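Local coordinates for peptide ABC transporter permease (Staphylococcus hominis, PDB 6EXS), which belongs to the POT family of the major facilitator superfamily and probably carries small peptides, including thioalcohol-conjugated precursors of body odour, across the cell membrane, at residues Thr85-Ala90 / Ser133-Arg138; Thr416-Ala421 / Ser435-Thr440; Ser64-Leu69 / Phe120-Ser125. All blocks are in the same frame, centred on the assembly; numbering follows the deposited sequence.

Contact 1 (Thr85-Ala90 / Ser133-Arg138); sequences TGTRGA and SNIVGR. With OLC ((2R)-2,3-dihydroxypropyl (9Z)-octadec-9-enoate), chain M.
Thr87 and Ile135 form the heart of a small, water-bridged contact between a helix kink and a helix end, on what should be the cytoplasmic side of the N-terminal bundle; the short axes lie 112° apart. Their side chains run alongside one another, pointing contrary ways, with Ile135 CG1 3.4 Å from Thr87 OG1. That hydroxyl, placed between the backbone N and the carbonyl carbon (chi1 56°), hydrogen-bonds a water, 2.7 Å from Thr87 OG1, that donates to Asn134 OD1 at 2.7 Å. Both polar groups are joined without touching, while Thr87 CG2 lies 3.8 Å from Asn134 OD1. The sequence and position of the bend fit motif A of the major facilitator fold, the turn between the second and third transmembrane helices. Gly86 suits this bend because its phi of 95° is easy without a side chain, and Thr85 OG1 gives Gly86 O a 2.7 Å hydrogen bond. Arg88 lays its aliphatic CD 3.8 Å from Ile135 CD1, nearly perpendicular to it; its guanidinium continues to Tyr196 OH, Asn200 OD1 and the carbonyls of Gly205 and Val207. Gly89, bare of a side chain, lets a lipid approach, OLC C21 lying 3.6 Å from Gly89 CA.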
ATOM      1  N   THR A  85     -22.641   6.866  -3.955  1.00 45.14           N
ATOM      2  CA  THR A  85     -22.172   8.178  -4.446  1.00 44.12           C
ATOM      3  C   THR A  85     -21.686   8.280  -5.896  1.00 45.98           C
ATOM      4  O   THR A  85     -21.685   9.374  -6.460  1.00 45.32           O
ATOM      5  CB  THR A  85     -21.019   8.692  -3.545  1.00 45.75           C
ATOM      6  OG1 THR A  85     -19.861   7.887  -3.775  1.00 44.22           O
ATOM      7  CG2 THR A  85     -21.369   8.693  -2.052  1.00 42.68           C
ATOM      8  N   GLY A  86     -21.188   7.178  -6.438  1.00 40.94           N
ATOM      9  CA  GLY A  86     -20.511   7.173  -7.721  1.00 39.71           C
ATOM     10  C   GLY A  86     -19.042   7.286  -7.389  1.00 42.77           C
ATOM     11  O   GLY A  86     -18.695   7.550  -6.234  1.00 42.42           O
ATOM     12  N   THR A  87     -18.160   7.091  -8.367  1.00 39.65           N
ATOM     13  CA  THR A  87     -16.718   7.142  -8.107  1.00 37.82           C
ATOM     14  C   THR A  87     -16.229   8.578  -7.908  1.00 42.30           C
ATOM     15  O   THR A  87     -15.314   8.787  -7.114  1.00 41.78           O
ATOM     16  CB  THR A  87     -15.931   6.365  -9.168  1.00 41.84           C
ATOM     17  OG1 THR A  87     -16.265   6.868 -10.456  1.00 40.60           O
ATOM     18  CG2 THR A  87     -16.224   4.868  -9.128  1.00 39.73           C
ATOM     19  N   ARG A  88     -16.866   9.566  -8.575  1.00 39.92           N
ATOM     20  CA  ARG A  88     -16.478  10.983  -8.477  1.00 39.37           C
ATOM     21  C   ARG A  88     -16.678  11.553  -7.086  1.00 42.85           C
ATOM     22  O   ARG A  88     -15.730  12.100  -6.512  1.00 42.18           O
ATOM     23  CB  ARG A  88     -17.177  11.847  -9.538  1.00 38.28           C
ATOM     24  CG  ARG A  88     -16.768  11.498 -10.955  1.00 42.97           C
ATOM     25  CD  ARG A  88     -15.495  12.173 -11.453  1.00 42.22           C
ATOM     26  NE  ARG A  88     -15.694  13.580 -11.803  1.00 42.15           N
ATOM     27  CZ  ARG A  88     -16.230  14.011 -12.941  1.00 54.93           C
ATOM     28  NH1 ARG A  88     -16.651  13.143 -13.855  1.00 39.19           N
ATOM     29  NH2 ARG A  88     -16.357  15.310 -13.171  1.00 43.10           N
ATOM     30  N   GLY A  89     -17.884  11.378  -6.548  1.00 38.86           N
ATOM     31  CA  GLY A  89     -18.248  11.819  -5.209  1.00 39.00           C
ATOM     32  C   GLY A  89     -17.339  11.238  -4.149  1.00 43.31           C
ATOM     33  O   GLY A  89     -16.831  11.979  -3.306  1.00 43.50           O
ATOM     34  N   ALA A  90     -17.080   9.912  -4.242  1.00 39.84           N
ATOM     35  CA  ALA A  90     -16.209   9.127  -3.364  1.00 38.87           C
ATOM     36  C   ALA A  90     -14.734   9.590  -3.404  1.00 42.50           C
ATOM     37  O   ALA A  90     -14.098   9.650  -2.345  1.00 41.99           O
ATOM     38  CB  ALA A  90     -16.317   7.646  -3.705  1.00 39.39           C
ATOM     39  N   SER A 133      -8.687   5.225  -9.549  1.00 36.18           N
ATOM     40  CA  SER A 133      -8.183   4.194 -10.457  1.00 36.15           C
ATOM     41  C   SER A 133      -9.251   3.813 -11.460  1.00 41.55           C
ATOM     42  O   SER A 133      -8.972   3.682 -12.653  1.00 42.60           O
ATOM     43  CB  SER A 133      -7.747   2.965  -9.665  1.00 39.80           C
ATOM     44  OG  SER A 133      -6.379   2.678  -9.886  1.00 51.63           O
ATOM     45  N   ASN A 134     -10.482   3.657 -10.962  1.00 37.31           N
ATOM     46  CA  ASN A 134     -11.668   3.327 -11.719  1.00 37.36           C
ATOM     47  C   ASN A 134     -11.958   4.411 -12.770  1.00 43.12           C
ATOM     48  O   ASN A 134     -12.179   4.075 -13.940  1.00 43.96           O
ATOM     49  CB  ASN A 134     -12.834   3.150 -10.759  1.00 35.59           C
ATOM     50  CG  ASN A 134     -14.019   2.484 -11.378  1.00 52.29           C
ATOM     51  OD1 ASN A 134     -14.738   3.077 -12.182  1.00 46.90           O
ATOM     52  ND2 ASN A 134     -14.239   1.231 -11.024  1.00 46.70           N
ATOM     53  N   ILE A 135     -11.934   5.707 -12.356  1.00 40.00           N
ATOM     54  CA  ILE A 135     -12.166   6.871 -13.233  1.00 39.70           C
ATOM     55  C   ILE A 135     -11.187   6.862 -14.410  1.00 40.67           C
ATOM     56  O   ILE A 135     -11.625   6.992 -15.549  1.00 39.50           O
ATOM     57  CB  ILE A 135     -12.183   8.223 -12.451  1.00 42.44           C
ATOM     58  CG1 ILE A 135     -13.406   8.291 -11.501  1.00 42.49           C
ATOM     59  CG2 ILE A 135     -12.172   9.427 -13.405  1.00 43.55           C
ATOM     60  CD1 ILE A 135     -13.263   9.278 -10.315  1.00 44.77           C
ATOM     61  N   VAL A 136      -9.884   6.639 -14.124  1.00 36.76           N
ATOM     62  CA  VAL A 136      -8.778   6.546 -15.097  1.00 36.35           C
ATOM     63  C   VAL A 136      -9.111   5.549 -16.230  1.00 40.83           C
ATOM     64  O   VAL A 136      -9.047   5.919 -17.403  1.00 41.93           O
ATOM     65  CB  VAL A 136      -7.427   6.223 -14.398  1.00 39.14           C
ATOM     66  CG1 VAL A 136      -6.352   5.843 -15.406  1.00 39.33           C
ATOM     67  CG2 VAL A 136      -6.961   7.386 -13.529  1.00 38.31           C
ATOM     68  N   GLY A 137      -9.497   4.324 -15.864  1.00 36.02           N
ATOM     69  CA  GLY A 137      -9.872   3.291 -16.826  1.00 35.85           C
ATOM     70  C   GLY A 137     -11.146   3.578 -17.602  1.00 40.22           C
ATOM     71  O   GLY A 137     -11.267   3.162 -18.756  1.00 40.71           O
ATOM     72  N   ARG A 138     -12.102   4.317 -16.987  1.00 37.19           N
ATOM     73  CA  ARG A 138     -13.390   4.657 -17.616  1.00 38.45           C
ATOM     74  C   ARG A 138     -13.305   5.885 -18.567  1.00 43.01           C
ATOM     75  O   ARG A 138     -14.297   6.258 -19.202  1.00 43.60           O
ATOM     76  CB  ARG A 138     -14.513   4.795 -16.565  1.00 39.71           C
ATOM     77  CG  ARG A 138     -14.899   3.446 -15.949  1.00 53.52           C
ATOM     78  CD  ARG A 138     -16.398   3.209 -15.867  1.00 74.60           C
ATOM     79  NE  ARG A 138     -16.808   2.821 -14.513  1.00 89.46           N
ATOM     80  CZ  ARG A 138     -16.886   1.568 -14.072  1.00101.82           C
ATOM     81  NH1 ARG A 138     -16.585   0.554 -14.877  1.00 88.74           N
ATOM     82  NH2 ARG A 138     -17.263   1.318 -12.823  1.00 82.56           N
TER
HETATM   83  C24 OLC M 512     -22.485  12.642  -3.587  1.00 91.91           C
HETATM   84  C5  OLC M 512     -18.268  18.028   1.863  1.00 88.98           C
HETATM   85  C4  OLC M 512     -17.581  17.137   0.843  1.00 88.47           C
HETATM   86  C3  OLC M 512     -18.524  16.566  -0.203  1.00 88.87           C
HETATM   87  C2  OLC M 512     -17.823  15.630  -1.177  1.00 89.52           C
HETATM   88  C21 OLC M 512     -20.280  13.229  -2.528  1.00 92.63           C
HETATM   89  C1  OLC M 512     -18.722  15.034  -2.225  1.00 91.54           C
HETATM   90  C22 OLC M 512     -21.727  13.625  -2.718  1.00 93.01           C
HETATM   91  O19 OLC M 512     -18.611  15.232  -3.407  1.00 92.03           O
HETATM   92  O25 OLC M 512     -22.056  12.694  -4.942  1.00 90.64           O
HETATM   93  O23 OLC M 512     -22.362  13.731  -1.439  1.00 93.88           O
HETATM   94  O20 OLC M 512     -19.637  14.213  -1.679  1.00 92.72           O
HETATM   95  O   HOH W   1     -15.436   5.663 -12.709  1.00 42.70           O

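Contact 2 (Thr416-Ala421 / Ser435-Thr440); sequences TGNSAA and SVWLLT
Trp437 lies flat against the backbone of Gly417, joining the last turn of helix 396-418 and the short helix 420-423 to helix 430-451. In the major facilitator fold the two long helices are consecutive transmembrane helices of the C-terminal bundle, and the contact lies near the turn that links them. The indole reaches the other segment because CG stands anti to the backbone N of Trp437 (chi1 159°), swinging the ring off its own helix. Gly417 CA sits over the six-membered ring of Trp437, 3.7 Å from its centroid and only 8° off the normal, a clear CH-pi contact. Glycine suits the spot: the room a side chain would take is occupied by the far end of the ring, close to Trp437 CH2. The same face also runs beneath the following peptide group, with Gly417 O 3.5 Å from Trp437 CG and Asn418 N 4.0 Å above the plane of the Trp437 ring, toward the rim. The amide of Asn418 crosses the indole slantwise, the two planes 58° apart. At the root of the side chain, Ala421 CB rests 4.0 Å from Trp437 CB; a small methyl lets the two backbones come near, and Ala421 and Trp437 are the closest pair by CA. Outside the pair of segments, Trp299 of helix 279-302 meets the indole with its ring plane strongly inclined, and Phe292 of that helix touches Thr440. Thr440 OG1 lies 3.3 Å above the opposite face of the Trp437 ring, toward its rim, so the indole is held between Gly417 and this hydroxyl, which also turns back along its own helix: Thr440 OG1 donates to Trp437 O over 2.7 Å.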
ATOM      1  N   THR A 416       2.895  -8.703 -12.534  1.00100.80           N
ATOM      2  CA  THR A 416       2.404 -10.077 -12.540  1.00103.07           C
ATOM      3  C   THR A 416       1.165 -10.251 -11.639  1.00109.78           C
ATOM      4  O   THR A 416       0.275 -11.027 -11.985  1.00110.69           O
ATOM      5  CB  THR A 416       3.570 -11.007 -12.170  1.00113.50           C
ATOM      6  OG1 THR A 416       4.753 -10.549 -12.828  1.00113.13           O
ATOM      7  CG2 THR A 416       3.319 -12.431 -12.551  1.00114.40           C
ATOM      8  N   GLY A 417       1.125  -9.532 -10.513  1.00106.83           N
ATOM      9  CA  GLY A 417       0.011  -9.558  -9.567  1.00106.98           C
ATOM     10  C   GLY A 417      -1.216  -8.821 -10.064  1.00111.99           C
ATOM     11  O   GLY A 417      -2.342  -9.291  -9.872  1.00111.74           O
ATOM     12  N   ASN A 418      -0.992  -7.653 -10.707  1.00109.34           N
ATOM     13  CA  ASN A 418      -2.020  -6.780 -11.289  1.00109.52           C
ATOM     14  C   ASN A 418      -2.714  -7.435 -12.494  1.00114.91           C
ATOM     15  O   ASN A 418      -3.916  -7.239 -12.685  1.00114.48           O
ATOM     16  CB  ASN A 418      -1.407  -5.426 -11.692  1.00109.88           C
ATOM     17  CG  ASN A 418      -0.995  -4.540 -10.534  1.00130.11           C
ATOM     18  OD1 ASN A 418      -0.311  -4.961  -9.594  1.00121.53           O
ATOM     19  ND2 ASN A 418      -1.366  -3.268 -10.603  1.00122.28           N
ATOM     20  N   SER A 419      -1.950  -8.207 -13.296  1.00112.80           N
ATOM     21  CA  SER A 419      -2.413  -8.931 -14.486  1.00113.88           C
ATOM     22  C   SER A 419      -3.100 -10.266 -14.129  1.00118.84           C
ATOM     23  O   SER A 419      -3.741 -10.873 -14.989  1.00119.12           O
ATOM     24  CB  SER A 419      -1.244  -9.183 -15.436  1.00117.91           C
ATOM     25  OG  SER A 419      -0.578  -7.980 -15.783  1.00126.05           O
ATOM     26  N   ALA A 420      -2.956 -10.712 -12.863  1.00115.51           N
ATOM     27  CA  ALA A 420      -3.521 -11.953 -12.328  1.00116.24           C
ATOM     28  C   ALA A 420      -4.943 -11.783 -11.788  1.00120.46           C
ATOM     29  O   ALA A 420      -5.719 -12.743 -11.815  1.00121.03           O
ATOM     30  CB  ALA A 420      -2.621 -12.493 -11.235  1.00116.88           C
ATOM     31  N   ALA A 421      -5.277 -10.574 -11.287  1.00116.18           N
ATOM     32  CA  ALA A 421      -6.596 -10.234 -10.739  1.00116.04           C
ATOM     33  C   ALA A 421      -7.663 -10.010 -11.840  1.00120.36           C
ATOM     34  O   ALA A 421      -8.828  -9.752 -11.525  1.00120.14           O
ATOM     35  CB  ALA A 421      -6.485  -9.008  -9.840  1.00115.77           C
ATOM     36  N   SER A 435      -9.950  -7.569  -5.077  1.00 77.87           N
ATOM     37  CA  SER A 435      -9.803  -7.565  -3.621  1.00 76.86           C
ATOM     38  C   SER A 435      -8.743  -8.557  -3.141  1.00 79.96           C
ATOM     39  O   SER A 435      -8.021  -8.213  -2.214  1.00 79.05           O
ATOM     40  CB  SER A 435     -11.133  -7.851  -2.927  1.00 79.67           C
ATOM     41  OG  SER A 435     -12.043  -6.770  -3.042  1.00 84.65           O
ATOM     42  N   VAL A 436      -8.626  -9.764  -3.762  1.00 76.85           N
ATOM     43  CA  VAL A 436      -7.643 -10.768  -3.320  1.00 77.25           C
ATOM     44  C   VAL A 436      -6.186 -10.334  -3.631  1.00 80.03           C
ATOM     45  O   VAL A 436      -5.327 -10.578  -2.781  1.00 80.10           O
ATOM     46  CB  VAL A 436      -7.907 -12.249  -3.727  1.00 82.72           C
ATOM     47  CG1 VAL A 436      -9.248 -12.752  -3.193  1.00 83.35           C
ATOM     48  CG2 VAL A 436      -7.793 -12.473  -5.227  1.00 83.02           C
ATOM     49  N   TRP A 437      -5.896  -9.678  -4.787  1.00 75.16           N
ATOM     50  CA  TRP A 437      -4.521  -9.196  -5.032  1.00 73.89           C
ATOM     51  C   TRP A 437      -4.180  -8.009  -4.088  1.00 71.20           C
ATOM     52  O   TRP A 437      -3.044  -7.886  -3.636  1.00 69.99           O
ATOM     53  CB  TRP A 437      -4.213  -8.897  -6.526  1.00 73.54           C
ATOM     54  CG  TRP A 437      -3.040  -7.970  -6.730  1.00 74.57           C
ATOM     55  CD1 TRP A 437      -3.099  -6.655  -7.093  1.00 77.04           C
ATOM     56  CD2 TRP A 437      -1.658  -8.237  -6.413  1.00 74.59           C
ATOM     57  NE1 TRP A 437      -1.842  -6.090  -7.042  1.00 76.34           N
ATOM     58  CE2 TRP A 437      -0.940  -7.037  -6.623  1.00 78.00           C
ATOM     59  CE3 TRP A 437      -0.959  -9.366  -5.945  1.00 76.48           C
ATOM     60  CZ2 TRP A 437       0.447  -6.950  -6.439  1.00 76.94           C
ATOM     61  CZ3 TRP A 437       0.411  -9.269  -5.730  1.00 77.44           C
ATOM     62  CH2 TRP A 437       1.100  -8.077  -5.987  1.00 77.26           C
ATOM     63  N   LEU A 438      -5.184  -7.186  -3.751  1.00 63.91           N
ATOM     64  CA  LEU A 438      -5.060  -6.069  -2.816  1.00 61.58           C
ATOM     65  C   LEU A 438      -4.882  -6.605  -1.375  1.00 62.50           C
ATOM     66  O   LEU A 438      -4.145  -6.013  -0.580  1.00 61.73           O
ATOM     67  CB  LEU A 438      -6.318  -5.202  -2.924  1.00 61.71           C
ATOM     68  CG  LEU A 438      -6.236  -3.745  -2.477  1.00 66.09           C
ATOM     69  CD1 LEU A 438      -5.134  -2.974  -3.216  1.00 66.09           C
ATOM     70  CD2 LEU A 438      -7.527  -3.068  -2.755  1.00 68.11           C
ATOM     71  N   LEU A 439      -5.523  -7.755  -1.071  1.00 56.60           N
ATOM     72  CA  LEU A 439      -5.431  -8.432   0.212  1.00 55.15           C
ATOM     73  C   LEU A 439      -4.072  -9.095   0.450  1.00 56.00           C
ATOM     74  O   LEU A 439      -3.717  -9.288   1.609  1.00 55.78           O
ATOM     75  CB  LEU A 439      -6.586  -9.421   0.423  1.00 56.15           C
ATOM     76  CG  LEU A 439      -7.849  -8.817   1.053  1.00 60.50           C
ATOM     77  CD1 LEU A 439      -8.990  -9.791   1.005  1.00 61.72           C
ATOM     78  CD2 LEU A 439      -7.609  -8.373   2.500  1.00 61.86           C
ATOM     79  N   THR A 440      -3.283  -9.397  -0.614  1.00 49.93           N
ATOM     80  CA  THR A 440      -1.926  -9.939  -0.431  1.00 48.66           C
ATOM     81  C   THR A 440      -1.111  -8.908   0.353  1.00 50.40           C
ATOM     82  O   THR A 440      -0.277  -9.295   1.161  1.00 50.07           O
ATOM     83  CB  THR A 440      -1.230 -10.334  -1.757  1.00 56.20           C
ATOM     84  OG1 THR A 440      -0.945  -9.184  -2.555  1.00 54.88           O
ATOM     85  CG2 THR A 440      -2.011 -11.344  -2.566  1.00 57.15           C
TER

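Contact 3 (Ser64-Leu69 / Phe120-Ser125); sequences SVYGAL and FIIIGS
Within the N-terminal bundle, largely buried and with a bound lipid touching Leu69, Tyr66 and Leu69 of helix 56-72 meet Ile121 and Ile122 of helix 110-137. The short axes run in nearly the same direction, 26° apart and 10.0 Å at their closest. Ile122 is the most deeply engaged residue, for its two branches work on different neighbours. CG1 comes to the edge of the tyrosine ring, in its plane, with Ile122 CG1 3.8 Å from Tyr66 CD1. From there CD1 continues to Leu69, with Ile122 CD1 3.8 Å from Leu69 CB, and the second branch places Ile122 CG2 3.8 Å from Leu69 O. A beta-branched side chain suits such a wedge between an aromatic edge and a leucine. This pairing joins what are by position the second and fourth transmembrane helices of the major facilitator fold. Tyr66 reaches across because its CG lies anti to the backbone N (chi1 -172°), carrying the phenol across to helix 110-137; Met35 and Leu39 of helix 16-44 pack against it. Its hydroxyl ends against hydrocarbon, Tyr66 OH being 3.3 Å from Ile121 CB, and Ile121 CG2 approaches the ring obliquely. Within 120-125, Ile121 O is gripped from opposite faces of its carbonyl plane: Ser125 N bonds to Ile121 O at 2.8 Å in the normal helical way, while Ser125 OG donates to Ile121 O at 2.8 Å, 35° out of that plane. Ser73 OG, just past 64-69, is hydrogen-bonded to both Leu69 O and Ile122 O, so its single proton must be shared between them.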
ATOM      1  N   SER A  64       2.276  -0.708  10.486  1.00 38.28           N
ATOM      2  CA  SER A  64       1.762  -1.865   9.762  1.00 36.97           C
ATOM      3  C   SER A  64       0.243  -1.955   9.791  1.00 40.19           C
ATOM      4  O   SER A  64      -0.367  -2.166   8.750  1.00 38.45           O
ATOM      5  CB  SER A  64       2.395  -3.141  10.295  1.00 39.29           C
ATOM      6  OG  SER A  64       3.751  -3.195   9.896  1.00 45.03           O
ATOM      7  N   VAL A  65      -0.368  -1.774  10.979  1.00 38.49           N
ATOM      8  CA  VAL A  65      -1.822  -1.812  11.180  1.00 38.77           C
ATOM      9  C   VAL A  65      -2.479  -0.679  10.373  1.00 42.84           C
ATOM     10  O   VAL A  65      -3.493  -0.904   9.700  1.00 43.88           O
ATOM     11  CB  VAL A  65      -2.187  -1.821  12.692  1.00 43.35           C
ATOM     12  CG1 VAL A  65      -3.685  -1.624  12.925  1.00 43.63           C
ATOM     13  CG2 VAL A  65      -1.705  -3.106  13.361  1.00 43.73           C
ATOM     14  N   TYR A  66      -1.849   0.506  10.381  1.00 37.77           N
ATOM     15  CA  TYR A  66      -2.269   1.687   9.631  1.00 36.86           C
ATOM     16  C   TYR A  66      -2.272   1.367   8.116  1.00 40.94           C
ATOM     17  O   TYR A  66      -3.277   1.616   7.452  1.00 41.13           O
ATOM     18  CB  TYR A  66      -1.318   2.848   9.978  1.00 37.56           C
ATOM     19  CG  TYR A  66      -1.669   4.228   9.467  1.00 39.43           C
ATOM     20  CD1 TYR A  66      -2.931   4.506   8.938  1.00 41.58           C
ATOM     21  CD2 TYR A  66      -0.743   5.262   9.517  1.00 39.85           C
ATOM     22  CE1 TYR A  66      -3.249   5.776   8.459  1.00 41.16           C
ATOM     23  CE2 TYR A  66      -1.056   6.537   9.052  1.00 40.39           C
ATOM     24  CZ  TYR A  66      -2.309   6.789   8.530  1.00 45.24           C
ATOM     25  OH  TYR A  66      -2.606   8.057   8.112  1.00 46.27           O
ATOM     26  N   GLY A  67      -1.176   0.778   7.619  1.00 37.54           N
ATOM     27  CA  GLY A  67      -1.004   0.359   6.230  1.00 36.63           C
ATOM     28  C   GLY A  67      -2.018  -0.693   5.819  1.00 42.32           C
ATOM     29  O   GLY A  67      -2.604  -0.593   4.743  1.00 41.58           O
ATOM     30  N   ALA A  68      -2.267  -1.692   6.703  1.00 39.99           N
ATOM     31  CA  ALA A  68      -3.255  -2.759   6.504  1.00 39.30           C
ATOM     32  C   ALA A  68      -4.668  -2.175   6.408  1.00 43.54           C
ATOM     33  O   ALA A  68      -5.447  -2.619   5.561  1.00 44.84           O
ATOM     34  CB  ALA A  68      -3.185  -3.760   7.653  1.00 40.57           C
ATOM     35  N   LEU A  69      -4.990  -1.163   7.254  1.00 38.74           N
ATOM     36  CA  LEU A  69      -6.322  -0.550   7.273  1.00 38.08           C
ATOM     37  C   LEU A  69      -6.604   0.288   6.049  1.00 41.36           C
ATOM     38  O   LEU A  69      -7.729   0.260   5.575  1.00 41.45           O
ATOM     39  CB  LEU A  69      -6.607   0.227   8.561  1.00 38.19           C
ATOM     40  CG  LEU A  69      -6.889  -0.651   9.793  1.00 43.69           C
ATOM     41  CD1 LEU A  69      -6.727   0.128  11.065  1.00 44.05           C
ATOM     42  CD2 LEU A  69      -8.276  -1.284   9.736  1.00 45.76           C
ATOM     43  N   PHE A 120      -9.142   9.654   9.732  1.00 38.17           N
ATOM     44  CA  PHE A 120      -9.520  10.408   8.534  1.00 36.68           C
ATOM     45  C   PHE A 120      -8.775   9.933   7.279  1.00 38.43           C
ATOM     46  O   PHE A 120      -9.375   9.866   6.203  1.00 36.93           O
ATOM     47  CB  PHE A 120      -9.346  11.923   8.760  1.00 38.46           C
ATOM     48  CG  PHE A 120     -10.402  12.569   9.630  1.00 40.25           C
ATOM     49  CD1 PHE A 120     -11.704  12.732   9.170  1.00 43.25           C
ATOM     50  CD2 PHE A 120     -10.084  13.058  10.888  1.00 42.60           C
ATOM     51  CE1 PHE A 120     -12.678  13.334   9.970  1.00 45.04           C
ATOM     52  CE2 PHE A 120     -11.060  13.654  11.693  1.00 46.44           C
ATOM     53  CZ  PHE A 120     -12.350  13.790  11.227  1.00 45.07           C
ATOM     54  N   ILE A 121      -7.476   9.573   7.414  1.00 34.18           N
ATOM     55  CA  ILE A 121      -6.706   9.086   6.268  1.00 32.58           C
ATOM     56  C   ILE A 121      -7.135   7.647   5.909  1.00 37.18           C
ATOM     57  O   ILE A 121      -7.281   7.375   4.715  1.00 37.72           O
ATOM     58  CB  ILE A 121      -5.172   9.288   6.407  1.00 34.57           C
ATOM     59  CG1 ILE A 121      -4.842  10.813   6.361  1.00 34.86           C
ATOM     60  CG2 ILE A 121      -4.382   8.518   5.311  1.00 33.16           C
ATOM     61  CD1 ILE A 121      -3.491  11.252   7.000  1.00 39.98           C
ATOM     62  N   ILE A 122      -7.426   6.764   6.902  1.00 33.46           N
ATOM     63  CA  ILE A 122      -7.921   5.400   6.620  1.00 33.23           C
ATOM     64  C   ILE A 122      -9.231   5.475   5.803  1.00 38.98           C
ATOM     65  O   ILE A 122      -9.325   4.844   4.752  1.00 38.73           O
ATOM     66  CB  ILE A 122      -8.053   4.493   7.883  1.00 36.13           C
ATOM     67  CG1 ILE A 122      -6.670   4.067   8.402  1.00 35.36           C
ATOM     68  CG2 ILE A 122      -8.925   3.238   7.588  1.00 37.94           C
ATOM     69  CD1 ILE A 122      -6.624   3.780   9.882  1.00 39.10           C
ATOM     70  N   ILE A 123     -10.198   6.296   6.269  1.00 36.57           N
ATOM     71  CA  ILE A 123     -11.508   6.477   5.651  1.00 37.61           C
ATOM     72  C   ILE A 123     -11.405   7.180   4.296  1.00 41.38           C
ATOM     73  O   ILE A 123     -12.015   6.714   3.330  1.00 42.06           O
ATOM     74  CB  ILE A 123     -12.519   7.164   6.622  1.00 42.03           C
ATOM     75  CG1 ILE A 123     -12.782   6.240   7.839  1.00 42.67           C
ATOM     76  CG2 ILE A 123     -13.843   7.517   5.878  1.00 44.08           C
ATOM     77  CD1 ILE A 123     -13.830   6.678   8.759  1.00 50.94           C
ATOM     78  N   GLY A 124     -10.649   8.278   4.245  1.00 35.97           N
ATOM     79  CA  GLY A 124     -10.426   9.034   3.022  1.00 34.81           C
ATOM     80  C   GLY A 124      -9.797   8.197   1.927  1.00 39.10           C
ATOM     81  O   GLY A 124     -10.298   8.202   0.804  1.00 39.80           O
ATOM     82  N   SER A 125      -8.705   7.448   2.252  1.00 35.40           N
ATOM     83  CA  SER A 125      -7.978   6.565   1.322  1.00 34.37           C
ATOM     84  C   SER A 125      -8.853   5.411   0.784  1.00 39.30           C
ATOM     85  O   SER A 125      -8.803   5.113  -0.406  1.00 39.43           O
ATOM     86  CB  SER A 125      -6.690   6.034   1.944  1.00 36.21           C
ATOM     87  OG  SER A 125      -5.837   7.095   2.353  1.00 42.39           O
TER

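From the N terminus the chain first opens contact 3 at 64-69, on helix 56-72, and then contact 1 at 85-90, after passing into helix 74-106. Helix 110-137 next closes contact 3 at 120-125 and contact 1 at 133-138, so the two loops cross rather than nest. They pin one helix at two levels, their centres 20 Å apart, tying helices 56-72 and 74-106 to it. Contact 2 comes much later, in series with both, closing a short loop of 13 residues between helices 396-418 and 430-451 of the C-terminal bundle. It touches neither, its nearest atoms staying about 8 Å from contact 1 and about 7 Å from contact 3.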